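Local coordinates for protein methylthioribose-1-phosphate isomerase (Saccharomyces cerevisiae, PDB 1W2W) that interconverts 5-methylthioribose 1-phosphate and 5-methylthioribulose 1-phosphate in the methionine salvage pathway, at residues 24-27 / 28-32; 193-196 / 197-200. All coordinates share one frame; numbering follows the deposited sequence.

How the contacts relate
The two contacts are a loop turn and the start of a helix, both in the N-terminal half of the protein. Contact 1 comes first along the chain, in the loop that joins strand 17-21 to strand 32-34 of the small three-stranded antiparallel sheet; contact 2 follows much later, in the first turns of the last helix of this chain, 194-210. Their centres lie 23 Å apart and their nearest atoms about 11 Å apart; they do not touch, and they lie on different elements of the fold. Both nevertheless face other chains of the assembly: 24-32 packs against two of them, and R199 pairs with an acidic side chain of another chain. Contact 2 alone falls near C181, the predicted transition-state stabiliser.

Contact 1 of 2, residues 24-27 / 28-32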
ATOM      1  N   LEU A  24     -18.265   2.300   1.613  1.00 12.93           N
ATOM      2  CA  LEU A  24     -17.624   1.528   0.562  1.00 13.45           C
ATOM      3  C   LEU A  24     -17.602   2.325  -0.742  1.00 12.67           C
ATOM      4  O   LEU A  24     -16.731   2.096  -1.574  1.00 14.18           O
ATOM      5  CB  LEU A  24     -18.340   0.188   0.324  1.00 13.30           C
ATOM      6  CG  LEU A  24     -18.402  -0.845   1.455  1.00 15.35           C
ATOM      7  CD1 LEU A  24     -19.323  -1.965   1.001  1.00 14.93           C
ATOM      8  CD2 LEU A  24     -17.015  -1.407   1.769  1.00 15.40           C
ATOM      9  N   LEU A  25     -18.557   3.242  -0.912  1.00 13.06           N
ATOM     10  CA  LEU A  25     -18.796   3.922  -2.184  1.00 14.73           C
ATOM     11  C   LEU A  25     -18.209   5.338  -2.264  1.00 13.33           C
ATOM     12  O   LEU A  25     -18.177   5.948  -3.342  1.00 14.10           O
ATOM     13  CB  LEU A  25     -20.300   3.949  -2.482  1.00 14.93           C
ATOM     14  CG  LEU A  25     -20.985   2.575  -2.430  1.00 15.89           C
ATOM     15  CD1 LEU A  25     -22.464   2.711  -2.790  1.00 18.68           C
ATOM     16  CD2 LEU A  25     -20.294   1.579  -3.357  1.00 17.59           C
ATOM     17  N   LEU A  26     -17.735   5.858  -1.127  1.00 13.57           N
ATOM     18  CA  LEU A  26     -17.124   7.182  -1.092  1.00 13.70           C
ATOM     19  C   LEU A  26     -15.760   7.138  -1.793  1.00 13.15           C
ATOM     20  O   LEU A  26     -15.172   6.064  -1.917  1.00 13.75           O
ATOM     21  CB  LEU A  26     -16.962   7.654   0.358  1.00 14.18           C
ATOM     22  CG  LEU A  26     -18.240   7.948   1.168  1.00 14.33           C
ATOM     23  CD1 LEU A  26     -17.920   8.097   2.666  1.00 14.53           C
ATOM     24  CD2 LEU A  26     -18.897   9.216   0.670  1.00 15.83           C
ATOM     25  N   PRO A  27     -15.235   8.275  -2.241  1.00 13.75           N
ATOM     26  CA  PRO A  27     -15.856   9.593  -2.097  1.00 14.55           C
ATOM     27  C   PRO A  27     -16.746  10.044  -3.246  1.00 15.55           C
ATOM     28  O   PRO A  27     -17.426  11.065  -3.096  1.00 16.69           O
ATOM     29  CB  PRO A  27     -14.637  10.516  -2.022  1.00 15.58           C
ATOM     30  CG  PRO A  27     -13.647   9.862  -2.933  1.00 14.69           C
ATOM     31  CD  PRO A  27     -13.922   8.360  -2.902  1.00 14.91           C
ATOM     32  N   TYR A  28     -16.751   9.338  -4.370  1.00 14.58           N
ATOM     33  CA  TYR A  28     -17.491   9.864  -5.518  1.00 15.89           C
ATOM     34  C   TYR A  28     -18.983   9.619  -5.455  1.00 16.35           C
ATOM     35  O   TYR A  28     -19.760  10.361  -6.056  1.00 15.63           O
ATOM     36  CB  TYR A  28     -16.942   9.321  -6.832  1.00 16.31           C
ATOM     37  CG  TYR A  28     -15.577   9.885  -7.170  1.00 19.39           C
ATOM     38  CD1 TYR A  28     -15.441  11.120  -7.809  1.00 22.23           C
ATOM     39  CD2 TYR A  28     -14.420   9.180  -6.839  1.00 21.73           C
ATOM     40  CE1 TYR A  28     -14.186  11.628  -8.110  1.00 22.51           C
ATOM     41  CE2 TYR A  28     -13.169   9.682  -7.141  1.00 23.12           C
ATOM     42  CZ  TYR A  28     -13.055  10.897  -7.772  1.00 23.29           C
ATOM     43  OH  TYR A  28     -11.788  11.363  -8.058  1.00 24.98           O
ATOM     44  N   THR A  29     -19.376   8.574  -4.738  1.00 16.88           N
ATOM     45  CA  THR A  29     -20.788   8.226  -4.621  1.00 18.89           C
ATOM     46  C   THR A  29     -21.247   8.459  -3.199  1.00 19.94           C
ATOM     47  O   THR A  29     -20.615   7.983  -2.252  1.00 18.62           O
ATOM     48  CB  THR A  29     -20.983   6.761  -5.013  1.00 20.08           C
ATOM     49  OG1 THR A  29     -20.752   6.635  -6.412  1.00 20.32           O
ATOM     50  CG2 THR A  29     -22.443   6.322  -4.862  1.00 19.81           C
ATOM     51  N   THR A  30     -22.339   9.206  -3.060  1.00 19.79           N
ATOM     52  CA  THR A  30     -22.912   9.481  -1.754  1.00 23.06           C
ATOM     53  C   THR A  30     -24.236   8.751  -1.728  1.00 22.65           C
ATOM     54  O   THR A  30     -25.199   9.192  -2.354  1.00 25.13           O
ATOM     55  CB  THR A  30     -23.113  11.004  -1.581  1.00 22.91           C
ATOM     56  OG1 THR A  30     -21.843  11.599  -1.286  1.00 24.96           O
ATOM     57  CG2 THR A  30     -23.931  11.313  -0.330  1.00 24.99           C
ATOM     58  N   LYS A  31     -24.281   7.626  -1.023  1.00 21.78           N
ATOM     59  CA  LYS A  31     -25.487   6.812  -0.979  1.00 21.28           C
ATOM     60  C   LYS A  31     -25.820   6.466   0.468  1.00 20.67           C
ATOM     61  O   LYS A  31     -24.936   6.051   1.217  1.00 18.51           O
ATOM     62  CB  LYS A  31     -25.271   5.518  -1.765  1.00 22.15           C
ATOM     63  CG  LYS A  31     -26.317   4.458  -1.511  1.00 25.50           C
ATOM     64  CD  LYS A  31     -26.559   3.624  -2.753  1.00 29.83           C
ATOM     65  CE  LYS A  31     -27.520   2.465  -2.476  1.00 33.59           C
ATOM     66  NZ  LYS A  31     -28.881   2.940  -2.059  1.00 35.96           N
ATOM     67  N   TYR A  32     -27.085   6.625   0.852  1.00 18.92           N
ATOM     68  CA  TYR A  32     -27.492   6.335   2.234  1.00 18.96           C
ATOM     69  C   TYR A  32     -28.173   4.991   2.395  1.00 19.08           C
ATOM     70  O   TYR A  32     -28.920   4.553   1.520  1.00 19.57           O
ATOM     71  CB  TYR A  32     -28.414   7.420   2.781  1.00 19.76           C
ATOM     72  CG  TYR A  32     -27.714   8.721   3.044  1.00 21.07           C
ATOM     73  CD1 TYR A  32     -26.940   8.898   4.182  1.00 21.13           C
ATOM     74  CD2 TYR A  32     -27.823   9.772   2.143  1.00 22.79           C
ATOM     75  CE1 TYR A  32     -26.294  10.100   4.428  1.00 24.48           C
ATOM     76  CE2 TYR A  32     -27.184  10.973   2.375  1.00 25.22           C
ATOM     77  CZ  TYR A  32     -26.423  11.128   3.513  1.00 24.38           C
ATOM     78  OH  TYR A  32     -25.791  12.323   3.733  1.00 27.62           O
TER
HETATM   79  O   HOH W   1     -16.016   6.531  -5.042  1.00 14.96           O
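L25, Y28 and P27 carry most of this tight turn, with T29 folded back onto L25. The one direct hydrogen bond across it runs from T29 N to L25 O (3.2 Å); it is bent, 147° at the hydrogen, and the amide approaches tilted 35° from the carbonyl plane. A water adds a second tie, donating to L25 O at 2.8 Å and accepting from Y28 N at 3.0 Å, so the same carbonyl is gripped twice while the Y28 amide is satisfied inside the bend. Beside these bonds the side chains of L25 and T29 meet at a slant, CB to CB at 3.8 Å. T29 OG1 stands beside its backbone N (chi1 -69°), which leaves the methyl CG2 anti to N and close to L25 CB, and farther along L25 CD1 reaches K31 CB at 4.1 Å. The reversal coincides with a cis L26-P27 peptide, consistent with a type VI turn with P27 in third place, in the loop connecting antiparallel strands 17-21 and 32-34. P27 and the Y28 ring then lie alongside each other, pointing the same way, with P27 CG 4.0 Å from Y28 CD2. L26 CD2 rests 3.6 Å from T29 O. Y28 OH is bonded to backbone of another chain, and L26 O accepts from a basic side chain of a different neighbouring chain.

Contact 2 of 2, residues 193-196 / 197-200; sequences TALG and VIRS
L195 has its CG opposite the backbone N (chi1 -159°), whereas R199 swings its CG beside its own N (chi1 -76°) and then runs extended to NE, and these two settings bring the leucine methyl CD2 over the guanidinium of R199. L195 CD2 sits 3.8 Å above the plane of that group, over its centre and 3.9 Å from R199 CZ, so the methyl covers one face while the N-H groups remain directed outward in the plane. Those are used elsewhere: NE and NH2 form salt bridges to an acidic side chain of another chain, and NH1 bonds to Y191 O. The aliphatic part of the arginine also passes close to the backbone, R199 CG lying 3.3 Å from L195 O. The other methyl of L195, CD1, meets I198 CD1 at 4.1 Å, the two side chains slanting across one another. The backbone carries the helical bonds, V197 N to T193 O (3.1 Å), I198 N to A194 O, R199 N to L195 O (2.8 Å) and S200 N to G196 O. S200 OG bonds outside the turn, to Y191 OH and D156 OD1. The i to i+4 pattern is that of the N-terminal turns of an alpha-helix, here helix 194-210 with T193 at the N-cap position and the A194 side chain about 8 Å from that of C181, the predicted transition-state stabiliser.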
ATOM      1  N   THR A 193     -10.959  11.545  16.083  1.00  9.98           N
ATOM      2  CA  THR A 193      -9.977  11.292  17.126  1.00 10.90           C
ATOM      3  C   THR A 193      -8.615  11.757  16.629  1.00 10.37           C
ATOM      4  O   THR A 193      -8.282  12.917  16.826  1.00 10.12           O
ATOM      5  CB  THR A 193      -9.990   9.827  17.572  1.00 11.28           C
ATOM      6  OG1 THR A 193      -9.764   8.959  16.445  1.00 11.22           O
ATOM      7  CG2 THR A 193     -11.378   9.460  18.076  1.00 11.67           C
ATOM      8  N   ALA A 194      -7.833  10.908  15.971  1.00  9.71           N
ATOM      9  CA  ALA A 194      -6.560  11.408  15.441  1.00  9.78           C
ATOM     10  C   ALA A 194      -6.798  12.572  14.465  1.00  9.00           C
ATOM     11  O   ALA A 194      -6.077  13.565  14.498  1.00 10.10           O
ATOM     12  CB  ALA A 194      -5.732  10.288  14.792  1.00  8.97           C
ATOM     13  N   LEU A 195      -7.801  12.464  13.597  1.00  9.87           N
ATOM     14  CA  LEU A 195      -8.091  13.571  12.682  1.00 10.25           C
ATOM     15  C   LEU A 195      -8.619  14.787  13.448  1.00  9.99           C
ATOM     16  O   LEU A 195      -8.455  15.914  12.989  1.00  9.99           O
ATOM     17  CB  LEU A 195      -9.043  13.178  11.544  1.00  9.61           C
ATOM     18  CG  LEU A 195      -8.984  14.111  10.323  1.00 11.64           C
ATOM     19  CD1 LEU A 195      -7.632  13.992   9.617  1.00 10.77           C
ATOM     20  CD2 LEU A 195     -10.113  13.786   9.351  1.00 12.15           C
ATOM     21  N   GLY A 196      -9.224  14.552  14.609  1.00  9.42           N
ATOM     22  CA  GLY A 196      -9.613  15.631  15.511  1.00 10.33           C
ATOM     23  C   GLY A 196      -8.425  16.467  15.958  1.00  9.15           C
ATOM     24  O   GLY A 196      -8.463  17.699  15.953  1.00 10.38           O
ATOM     25  N   VAL A 197      -7.359  15.788  16.352  1.00 10.58           N
ATOM     26  CA  VAL A 197      -6.135  16.470  16.761  1.00 10.57           C
ATOM     27  C   VAL A 197      -5.586  17.278  15.602  1.00  9.74           C
ATOM     28  O   VAL A 197      -5.140  18.411  15.773  1.00 10.91           O
ATOM     29  CB  VAL A 197      -5.059  15.468  17.226  1.00  9.38           C
ATOM     30  CG1 VAL A 197      -3.723  16.198  17.482  1.00 10.09           C
ATOM     31  CG2 VAL A 197      -5.532  14.758  18.496  1.00 11.44           C
ATOM     32  N   ILE A 198      -5.601  16.678  14.416  1.00  9.91           N
ATOM     33  CA  ILE A 198      -5.133  17.367  13.220  1.00  9.73           C
ATOM     34  C   ILE A 198      -6.008  18.596  12.932  1.00 10.35           C
ATOM     35  O   ILE A 198      -5.497  19.677  12.589  1.00 10.92           O
ATOM     36  CB  ILE A 198      -5.076  16.357  12.056  1.00  9.29           C
ATOM     37  CG1 ILE A 198      -3.846  15.452  12.242  1.00 10.13           C
ATOM     38  CG2 ILE A 198      -5.061  17.058  10.690  1.00 12.52           C
ATOM     39  CD1 ILE A 198      -3.979  14.127  11.477  1.00  9.67           C
ATOM     40  N   ARG A 199      -7.319  18.449  13.106  1.00 10.51           N
ATOM     41  CA  ARG A 199      -8.208  19.590  12.934  1.00 10.68           C
ATOM     42  C   ARG A 199      -7.926  20.705  13.928  1.00 12.44           C
ATOM     43  O   ARG A 199      -7.957  21.885  13.560  1.00 13.07           O
ATOM     44  CB  ARG A 199      -9.675  19.165  12.997  1.00 11.80           C
ATOM     45  CG  ARG A 199     -10.130  18.492  11.721  1.00 11.37           C
ATOM     46  CD  ARG A 199     -11.498  17.822  11.831  1.00 13.55           C
ATOM     47  NE  ARG A 199     -12.041  17.576  10.494  1.00 13.09           N
ATOM     48  CZ  ARG A 199     -12.798  16.536  10.169  1.00 13.03           C
ATOM     49  NH1 ARG A 199     -13.116  15.629  11.090  1.00 11.88           N
ATOM     50  NH2 ARG A 199     -13.248  16.411   8.926  1.00 12.67           N
ATOM     51  N   SER A 200      -7.665  20.339  15.180  1.00 12.46           N
ATOM     52  CA  SER A 200      -7.305  21.327  16.199  1.00 12.66           C
ATOM     53  C   SER A 200      -5.986  22.018  15.887  1.00 13.07           C
ATOM     54  O   SER A 200      -5.861  23.247  16.030  1.00 12.13           O
ATOM     55  CB  SER A 200      -7.249  20.691  17.586  1.00 11.08           C
ATOM     56  OG  SER A 200      -8.549  20.280  17.986  1.00 14.30           O
TER